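Local coordinates for beta-lactamase YbxI (Bacillus subtilis, PDB 5E2F), which probably hydrolyses the beta-lactam ring of penicillin-type antibiotics, as a class D serine beta-lactamase would, at residues K47-T52 with T245-S250; N41-F46 with F64-K69. All coordinates share one frame; numbering follows the deposited sequence.

Contact 1: residues K47-T52 with T245-S250. With CA (calcium ion), chain D.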
ATOM      1  N   LYS A  47      -7.082   3.848  20.042  1.00 19.70           N
ATOM      2  CA  LYS A  47      -7.975   4.745  20.772  1.00 22.30           C
ATOM      3  C   LYS A  47      -8.832   5.577  19.822  1.00 22.06           C
ATOM      4  O   LYS A  47      -8.329   6.213  18.886  1.00 22.80           O
ATOM      5  CB  LYS A  47      -7.153   5.681  21.659  1.00 26.77           C
ATOM      6  CG  LYS A  47      -8.011   6.660  22.418  1.00 29.69           C
ATOM      7  CD  LYS A  47      -7.214   7.257  23.549  1.00 35.39           C
ATOM      8  CE  LYS A  47      -6.325   8.372  23.061  1.00 40.26           C
ATOM      9  NZ  LYS A  47      -7.039   9.670  23.193  1.00 43.79           N
ATOM     10  N   ASP A  48     -10.140   5.554  20.074  1.00 22.89           N
ATOM     11  CA  ASP A  48     -11.123   6.360  19.359  1.00 24.58           C
ATOM     12  C   ASP A  48     -11.242   5.997  17.890  1.00 22.25           C
ATOM     13  O   ASP A  48     -11.809   6.771  17.111  1.00 24.64           O
ATOM     14  CB  ASP A  48     -10.868   7.867  19.506  1.00 29.63           C
ATOM     15  CG  ASP A  48     -10.996   8.345  20.938  1.00 36.44           C
ATOM     16  OD1 ASP A  48     -11.826   7.773  21.681  1.00 38.87           O
ATOM     17  OD2 ASP A  48     -10.269   9.291  21.323  1.00 39.24           O
ATOM     18  N   THR A  49     -10.732   4.842  17.474  1.00 18.86           N
ATOM     19  CA  THR A  49     -10.778   4.465  16.059  1.00 18.22           C
ATOM     20  C   THR A  49     -11.264   3.029  15.933  1.00 19.50           C
ATOM     21  O   THR A  49     -10.912   2.168  16.745  1.00 25.46           O
ATOM     22  CB  THR A  49      -9.365   4.584  15.413  1.00 20.12           C
ATOM     23  OG1 THR A  49      -8.852   5.906  15.609  1.00 23.42           O
ATOM     24  CG2 THR A  49      -9.385   4.316  13.938  1.00 23.02           C
ATOM     25  N   ASP A  50     -12.061   2.767  14.909  1.00 16.13           N
ATOM     26  CA  ASP A  50     -12.468   1.410  14.539  1.00 15.76           C
ATOM     27  C   ASP A  50     -11.508   0.951  13.441  1.00 15.09           C
ATOM     28  O   ASP A  50     -11.488   1.527  12.352  1.00 17.26           O
ATOM     29  CB  ASP A  50     -13.914   1.439  14.027  1.00 17.82           C
ATOM     30  CG  ASP A  50     -14.510   0.052  13.807  1.00 25.89           C
ATOM     31  OD1 ASP A  50     -13.890  -0.846  13.236  1.00 27.73           O
ATOM     32  OD2 ASP A  50     -15.666  -0.163  14.226  1.00 35.89           O
ATOM     33  N   GLY A  51     -10.703  -0.064  13.725  1.00 14.20           N
ATOM     34  CA  GLY A  51      -9.723  -0.455  12.728  1.00 14.62           C
ATOM     35  C   GLY A  51      -9.195  -1.848  12.991  1.00 13.37           C
ATOM     36  O   GLY A  51      -9.620  -2.540  13.923  1.00 14.49           O
ATOM     37  N   THR A  52      -8.241  -2.242  12.146  1.00 12.72           N
ATOM     38  CA  THR A  52      -7.584  -3.536  12.271  1.00 12.92           C
ATOM     39  C   THR A  52      -6.096  -3.355  11.994  1.00 12.28           C
ATOM     40  O   THR A  52      -5.675  -2.409  11.309  1.00 13.18           O
ATOM     41  CB  THR A  52      -8.240  -4.577  11.342  1.00 13.58           C
ATOM     42  OG1 THR A  52      -7.575  -5.838  11.436  1.00 14.99           O
ATOM     43  CG2 THR A  52      -8.190  -4.099   9.890  1.00 15.41           C
ATOM     44  N   THR A 245      -2.514  -1.730   8.182  1.00 11.57           N
ATOM     45  CA  THR A 245      -3.400  -0.995   9.088  1.00 11.23           C
ATOM     46  C   THR A 245      -4.576  -0.478   8.271  1.00 10.88           C
ATOM     47  O   THR A 245      -4.392   0.062   7.175  1.00 12.05           O
ATOM     48  CB  THR A 245      -2.661   0.177   9.717  1.00 12.47           C
ATOM     49  OG1 THR A 245      -1.569  -0.371  10.447  1.00 14.35           O
ATOM     50  CG2 THR A 245      -3.571   0.984  10.668  1.00 13.24           C
ATOM     51  N   ASN A 246      -5.783  -0.646   8.787  1.00 11.44           N
ATOM     52  CA  ASN A 246      -6.986  -0.228   8.079  1.00 12.42           C
ATOM     53  C   ASN A 246      -7.935   0.344   9.122  1.00 12.00           C
ATOM     54  O   ASN A 246      -8.095  -0.250  10.192  1.00 13.40           O
ATOM     55  CB  ASN A 246      -7.554  -1.448   7.329  1.00 12.89           C
ATOM     56  CG  ASN A 246      -9.003  -1.296   6.953  1.00 14.01           C
ATOM     57  OD1 ASN A 246      -9.866  -1.825   7.654  1.00 15.58           O
ATOM     58  ND2 ASN A 246      -9.287  -0.597   5.849  1.00 15.81           N
ATOM     59  N   VAL A 247      -8.545   1.501   8.838  1.00 11.50           N
ATOM     60  CA  VAL A 247      -9.294   2.232   9.859  1.00 13.00           C
ATOM     61  C   VAL A 247     -10.457   2.989   9.232  1.00 12.93           C
ATOM     62  O   VAL A 247     -10.449   3.311   8.049  1.00 12.93           O
ATOM     63  CB  VAL A 247      -8.413   3.289  10.571  1.00 15.44           C
ATOM     64  CG1 VAL A 247      -7.348   2.651  11.387  1.00 18.56           C
ATOM     65  CG2 VAL A 247      -7.808   4.299   9.582  1.00 16.27           C
ATOM     66  N   ASP A 248     -11.422   3.356  10.084  0.59 14.06           N
ATOM     67  CA  ASP A 248     -12.537   4.225   9.711  0.59 14.76           C
ATOM     68  C   ASP A 248     -12.152   5.698   9.826  0.59 14.47           C
ATOM     69  O   ASP A 248     -12.864   6.500  10.437  0.59 16.64           O
ATOM     70  CB  ASP A 248     -13.751   3.915  10.596  0.59 16.12           C
ATOM     71  CG  ASP A 248     -13.556   4.344  12.049  0.59 17.49           C
ATOM     72  OD1 ASP A 248     -12.401   4.452  12.514  0.59 17.30           O
ATOM     73  OD2 ASP A 248     -14.585   4.566  12.723  0.59 18.10           O
ATOM     74  N   ASP A 249     -11.037   6.064   9.218  1.00 14.45           N
ATOM     75  CA  ASP A 249     -10.424   7.381   9.380  1.00 14.20           C
ATOM     76  C   ASP A 249      -9.513   7.559   8.174  1.00 14.57           C
ATOM     77  O   ASP A 249      -9.545   6.743   7.253  1.00 14.87           O
ATOM     78  CB  ASP A 249      -9.711   7.460  10.740  1.00 15.55           C
ATOM     79  CG  ASP A 249      -9.631   8.873  11.308  1.00 18.89           C
ATOM     80  OD1 ASP A 249      -9.325   9.849  10.588  1.00 20.05           O
ATOM     81  OD2 ASP A 249      -9.846   9.021  12.524  1.00 23.91           O
ATOM     82  N   SER A 250      -8.675   8.585   8.178  1.00 13.97           N
ATOM     83  CA  SER A 250      -7.849   8.854   7.003  1.00 13.63           C
ATOM     84  C   SER A 250      -6.628   7.933   6.935  1.00 12.71           C
ATOM     85  O   SER A 250      -6.234   7.289   7.911  1.00 13.56           O
ATOM     86  CB  SER A 250      -7.346  10.284   7.046  1.00 15.69           C
ATOM     87  OG  SER A 250      -6.465  10.414   8.149  1.00 16.06           O
TER
HETATM   88 CA    CA D 302     -13.361   7.839  15.685  0.64 32.81          CA
HETATM   89  O   HOH W   1     -12.045   7.159  13.874  1.00 36.02           O
HETATM   90  O   HOH W   2     -14.281   5.509  15.217  1.00 36.84           O
HETATM   91  O   HOH W   3     -11.595   9.427  15.842  1.00 44.07           O

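Contact 2: residues N41-F46 with F64-K69. With CA (calcium ion), chain C.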
ATOM      1  N   ASN A  41      -0.012  -6.337  22.018  1.00 13.04           N
ATOM      2  CA  ASN A  41      -1.312  -5.721  22.240  1.00 12.84           C
ATOM      3  C   ASN A  41      -1.252  -4.307  21.677  1.00 12.80           C
ATOM      4  O   ASN A  41      -0.331  -3.550  22.000  1.00 13.45           O
ATOM      5  CB  ASN A  41      -1.689  -5.688  23.731  1.00 12.95           C
ATOM      6  CG  ASN A  41      -3.134  -5.266  23.939  1.00 13.34           C
ATOM      7  OD1 ASN A  41      -3.465  -4.084  23.832  1.00 14.03           O
ATOM      8  ND2 ASN A  41      -4.010  -6.232  24.217  1.00 14.81           N
ATOM      9  N   VAL A  42      -2.250  -3.941  20.870  1.00 12.93           N
ATOM     10  CA  VAL A  42      -2.275  -2.618  20.243  1.00 11.99           C
ATOM     11  C   VAL A  42      -3.580  -1.876  20.505  1.00 12.54           C
ATOM     12  O   VAL A  42      -3.883  -0.883  19.830  1.00 14.36           O
ATOM     13  CB  VAL A  42      -1.977  -2.682  18.724  1.00 12.66           C
ATOM     14  CG1 VAL A  42      -0.629  -3.332  18.467  1.00 14.41           C
ATOM     15  CG2 VAL A  42      -3.081  -3.430  17.999  1.00 13.55           C
ATOM     16  N   ASP A  43      -4.354  -2.313  21.502  1.00 12.95           N
ATOM     17  CA  ASP A  43      -5.648  -1.681  21.757  1.00 14.08           C
ATOM     18  C   ASP A  43      -5.490  -0.174  21.920  1.00 14.09           C
ATOM     19  O   ASP A  43      -6.270   0.606  21.361  1.00 16.08           O
ATOM     20  CB  ASP A  43      -6.273  -2.216  23.049  1.00 14.54           C
ATOM     21  CG  ASP A  43      -6.836  -3.607  22.930  1.00 15.46           C
ATOM     22  OD1 ASP A  43      -6.608  -4.304  21.922  1.00 15.66           O
ATOM     23  OD2 ASP A  43      -7.513  -4.010  23.909  1.00 17.00           O
ATOM     24  N   ASP A  44      -4.504   0.252  22.718  1.00 14.10           N
ATOM     25  CA  ASP A  44      -4.404   1.674  23.043  1.00 13.87           C
ATOM     26  C   ASP A  44      -4.109   2.498  21.802  1.00 14.84           C
ATOM     27  O   ASP A  44      -4.544   3.645  21.699  1.00 15.89           O
ATOM     28  CB  ASP A  44      -3.296   1.897  24.068  1.00 16.01           C
ATOM     29  CG  ASP A  44      -3.216   3.315  24.524  1.00 17.60           C
ATOM     30  OD1 ASP A  44      -4.275   3.866  24.904  1.00 18.29           O
ATOM     31  OD2 ASP A  44      -2.094   3.868  24.507  1.00 18.50           O
ATOM     32  N   GLU A  45      -3.366   1.939  20.854  1.00 13.80           N
ATOM     33  CA  GLU A  45      -2.968   2.693  19.673  1.00 14.95           C
ATOM     34  C   GLU A  45      -4.153   2.946  18.766  1.00 15.06           C
ATOM     35  O   GLU A  45      -4.098   3.870  17.946  1.00 16.49           O
ATOM     36  CB  GLU A  45      -1.801   2.002  18.949  1.00 15.23           C
ATOM     37  CG  GLU A  45      -0.476   2.070  19.786  1.00 15.99           C
ATOM     38  CD  GLU A  45      -0.515   1.263  21.060  1.00 16.13           C
ATOM     39  OE1 GLU A  45      -0.723   0.037  20.983  1.00 18.11           O
ATOM     40  OE2 GLU A  45      -0.350   1.847  22.160  1.00 18.40           O
ATOM     41  N   PHE A  46      -5.231   2.169  18.923  1.00 15.27           N
ATOM     42  CA  PHE A  46      -6.480   2.362  18.194  1.00 17.02           C
ATOM     43  C   PHE A  46      -7.507   3.169  18.976  1.00 19.36           C
ATOM     44  O   PHE A  46      -8.694   3.167  18.611  1.00 21.35           O
ATOM     45  CB  PHE A  46      -7.060   1.020  17.731  1.00 17.00           C
ATOM     46  CG  PHE A  46      -6.386   0.482  16.496  1.00 14.49           C
ATOM     47  CD1 PHE A  46      -6.866   0.777  15.223  1.00 15.01           C
ATOM     48  CD2 PHE A  46      -5.251  -0.313  16.625  1.00 15.04           C
ATOM     49  CE1 PHE A  46      -6.225   0.278  14.112  1.00 15.37           C
ATOM     50  CE2 PHE A  46      -4.602  -0.791  15.512  1.00 13.82           C
ATOM     51  CZ  PHE A  46      -5.082  -0.484  14.249  1.00 14.63           C
ATOM     52  N   PHE A  64       0.494 -11.506  13.960  1.00 14.52           N
ATOM     53  CA  PHE A  64      -0.395 -10.917  14.946  1.00 14.37           C
ATOM     54  C   PHE A  64      -1.547 -10.217  14.230  1.00 13.41           C
ATOM     55  O   PHE A  64      -1.326  -9.483  13.263  1.00 13.73           O
ATOM     56  CB  PHE A  64       0.360  -9.882  15.796  1.00 15.24           C
ATOM     57  CG  PHE A  64      -0.553  -9.079  16.685  1.00 14.06           C
ATOM     58  CD1 PHE A  64      -1.101  -9.641  17.830  1.00 15.73           C
ATOM     59  CD2 PHE A  64      -0.909  -7.779  16.340  1.00 15.36           C
ATOM     60  CE1 PHE A  64      -1.965  -8.908  18.633  1.00 16.38           C
ATOM     61  CE2 PHE A  64      -1.777  -7.039  17.147  1.00 16.06           C
ATOM     62  CZ  PHE A  64      -2.307  -7.605  18.296  1.00 15.41           C
ATOM     63  N   VAL A  65      -2.776 -10.411  14.721  1.00 14.08           N
ATOM     64  CA  VAL A  65      -3.950  -9.717  14.179  1.00 13.39           C
ATOM     65  C   VAL A  65      -4.745  -9.082  15.313  1.00 13.68           C
ATOM     66  O   VAL A  65      -5.101  -9.755  16.285  1.00 16.22           O
ATOM     67  CB  VAL A  65      -4.862 -10.654  13.365  1.00 14.65           C
ATOM     68  CG1 VAL A  65      -6.068  -9.857  12.822  1.00 16.70           C
ATOM     69  CG2 VAL A  65      -4.066 -11.319  12.226  1.00 15.96           C
ATOM     70  N   TYR A  66      -4.999  -7.783  15.189  1.00 13.32           N
ATOM     71  CA  TYR A  66      -5.939  -7.056  16.031  1.00 13.68           C
ATOM     72  C   TYR A  66      -7.214  -6.857  15.222  1.00 13.10           C
ATOM     73  O   TYR A  66      -7.150  -6.381  14.089  1.00 14.34           O
ATOM     74  CB  TYR A  66      -5.340  -5.701  16.415  1.00 14.18           C
ATOM     75  CG  TYR A  66      -6.343  -4.710  16.978  1.00 14.51           C
ATOM     76  CD1 TYR A  66      -6.865  -3.695  16.178  1.00 14.62           C
ATOM     77  CD2 TYR A  66      -6.767  -4.788  18.296  1.00 15.66           C
ATOM     78  CE1 TYR A  66      -7.781  -2.785  16.672  1.00 16.31           C
ATOM     79  CE2 TYR A  66      -7.662  -3.867  18.807  1.00 17.35           C
ATOM     80  CZ  TYR A  66      -8.172  -2.870  17.986  1.00 16.11           C
ATOM     81  OH  TYR A  66      -9.093  -1.942  18.468  1.00 19.30           O
ATOM     82  N   ASN A  67      -8.358  -7.247  15.794  1.00 14.62           N
ATOM     83  CA  ASN A  67      -9.678  -7.118  15.168  1.00 15.31           C
ATOM     84  C   ASN A  67      -9.771  -7.990  13.910  1.00 14.13           C
ATOM     85  O   ASN A  67      -9.838  -7.519  12.779  1.00 14.90           O
ATOM     86  CB  ASN A  67     -10.037  -5.648  14.889  1.00 15.89           C
ATOM     87  CG  ASN A  67     -11.503  -5.459  14.512  1.00 17.32           C
ATOM     88  OD1 ASN A  67     -12.250  -6.432  14.336  1.00 18.28           O
ATOM     89  ND2 ASN A  67     -11.922  -4.204  14.389  1.00 16.87           N
ATOM     90  N   ARG A  68      -9.806  -9.300  14.155  1.00 15.78           N
ATOM     91  CA  ARG A  68      -9.796 -10.262  13.062  1.00 17.38           C
ATOM     92  C   ARG A  68     -11.036 -10.131  12.178  1.00 17.39           C
ATOM     93  O   ARG A  68     -10.957 -10.360  10.963  1.00 16.46           O
ATOM     94  CB  ARG A  68      -9.645 -11.679  13.633  1.00 19.18           C
ATOM     95  CG  ARG A  68      -9.442 -12.724  12.557  1.00 23.08           C
ATOM     96  CD  ARG A  68      -9.035 -14.051  13.176  1.00 26.17           C
ATOM     97  NE  ARG A  68      -7.745 -13.997  13.865  1.00 28.89           N
ATOM     98  CZ  ARG A  68      -6.572 -14.207  13.271  1.00 30.11           C
ATOM     99  NH1 ARG A  68      -6.521 -14.471  11.962  1.00 30.42           N
ATOM    100  NH2 ARG A  68      -5.453 -14.152  13.981  1.00 29.94           N
ATOM    101  N   LYS A  69     -12.190  -9.783  12.762  1.00 16.52           N
ATOM    102  CA  LYS A  69     -13.400  -9.653  11.948  1.00 18.29           C
ATOM    103  C   LYS A  69     -13.208  -8.574  10.880  1.00 17.05           C
ATOM    104  O   LYS A  69     -13.488  -8.799   9.694  1.00 17.83           O
ATOM    105  CB  LYS A  69     -14.607  -9.347  12.836  1.00 22.81           C
ATOM    106  CG  LYS A  69     -15.888  -9.097  12.061  1.00 27.82           C
ATOM    107  CD  LYS A  69     -16.973  -8.553  12.986  1.00 34.30           C
ATOM    108  CE  LYS A  69     -18.242  -8.193  12.219  1.00 39.18           C
ATOM    109  NZ  LYS A  69     -18.878  -9.417  11.657  1.00 42.59           N
TER
HETATM  110 CA    CA C 301       0.080   3.671  23.494  0.85 16.53          CA
HETATM  111  O   HOH W   4       2.061   3.826  22.436  1.00 23.54           O
HETATM  112  O   HOH W   5       0.727   5.353  24.905  1.00 33.56           O
HETATM  113  O   HOH W   6      -0.798   5.183  21.880  1.00 21.91           O

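Contact 1: residues K47-T52 with T245-S250
G51 and T52 pair antiparallel with V247 and N246, the touching parts running 152° apart. T52 and N246 form the hydrogen-bonded pair: T52 N reaches N246 O at 2.8 Å, and N246 N returns to T52 O. At the non-hydrogen-bonded pair the G51 and V247 CA atoms approach to 4.0 Å, and G51 CA, on a residue with no side chain, lies 3.0 Å from N246 O. Beyond the strand, D248 N donates to D50 O at 2.9 Å. In one of its two modelled conformers, D248 also grips the same residue by its side chain: with CG lodged between its backbone N and carbonyl carbon (chi1 69°), OD1 receives D50 N at 2.9 Å, from 51° above the carboxylate plane. T49 CG2 lies against V247 CB at 3.7 Å, while T52 CG2 meets N246 OD1, whose polar partners are R70 and Q75. D50 turns its carboxylate to R70. A calcium ion on D48 O (2.4 Å) carries two waters that donate to this D248 conformer, one of them also to D249 OD2. This pairing of the first sheet strand, 51-57, with the last, 239-247, fits the central antiparallel sheet of the serine beta-lactamase and penicillin-binding-protein fold.

Contact 2: residues N41-F46 with F64-K69
Segment 41-46 is a loop with a short 3-10 turn at D44-E45, and it lies beside the end of strand 62-66 without pairing with it: the nearest CA atoms, those of V42 and Y66, are 7.1 Å apart. Side chains therefore make the contact, and Y66 carries most of it. Its ring forms an offset stack with F46, the centroids 4.6 Å apart and the planes inclined by 24°. The overlap is partial, Y66 CE1 sitting over one F46 face near the rim, 3.5 Å from F46 CD2. Y66 CG stands anti to the backbone N (chi1 165°), which lays the ring alongside F46, the two side chains running antiparallel. V42 CG2 wedges between two residues of the strand, 3.6 Å from Y66 CB and 3.9 Å from F64 CE2, which it meets at the ring edge. At the edge of the Y66 ring, D43 OD1 comes to 3.3 Å from CE2, its carboxylate plane turned 59° from the ring. N41 OD1 accepts D43 N at 3.1 Å, an Asx turn across N41-D43. F53 of the adjoining strand packs against both F46 and F64, and I257 and I261 of helix 251-264 touch F46 and V42, respectively. D44 OD2 and E45 OE2 bind a calcium ion, while E45 OE1 makes a salt bridge to K264. The contact is an apolar and aromatic packing of the loop preceding the first sheet strand against edge strand 62-66, consistent with the serine beta-lactamase and penicillin-binding-protein fold, with its C-terminal helix on the sheet.

How the contacts relate
From the N terminus the chain passes through 41-46 and directly into 47-52, so the first segments of both contacts form one continuous run. Contact 2 closes the shorter loop, across 17 residues that include the whole of strand 51-57 and the start of 62-66; contact 1 spans 192 residues to reach the final strand. Because 64-69 falls inside that long span, the two closures cross. They meet, centres 10 Å apart, where strand 51-57 faces the end of 62-66: T52 OG1 probably hydrogen-bonds Y66 O at 2.7 Å, as G51 O does N67 ND2. Strand 51-57 has 239-247 on its other side. Together they join the N-terminal loop to three neighbouring strands, beside helix 251-264.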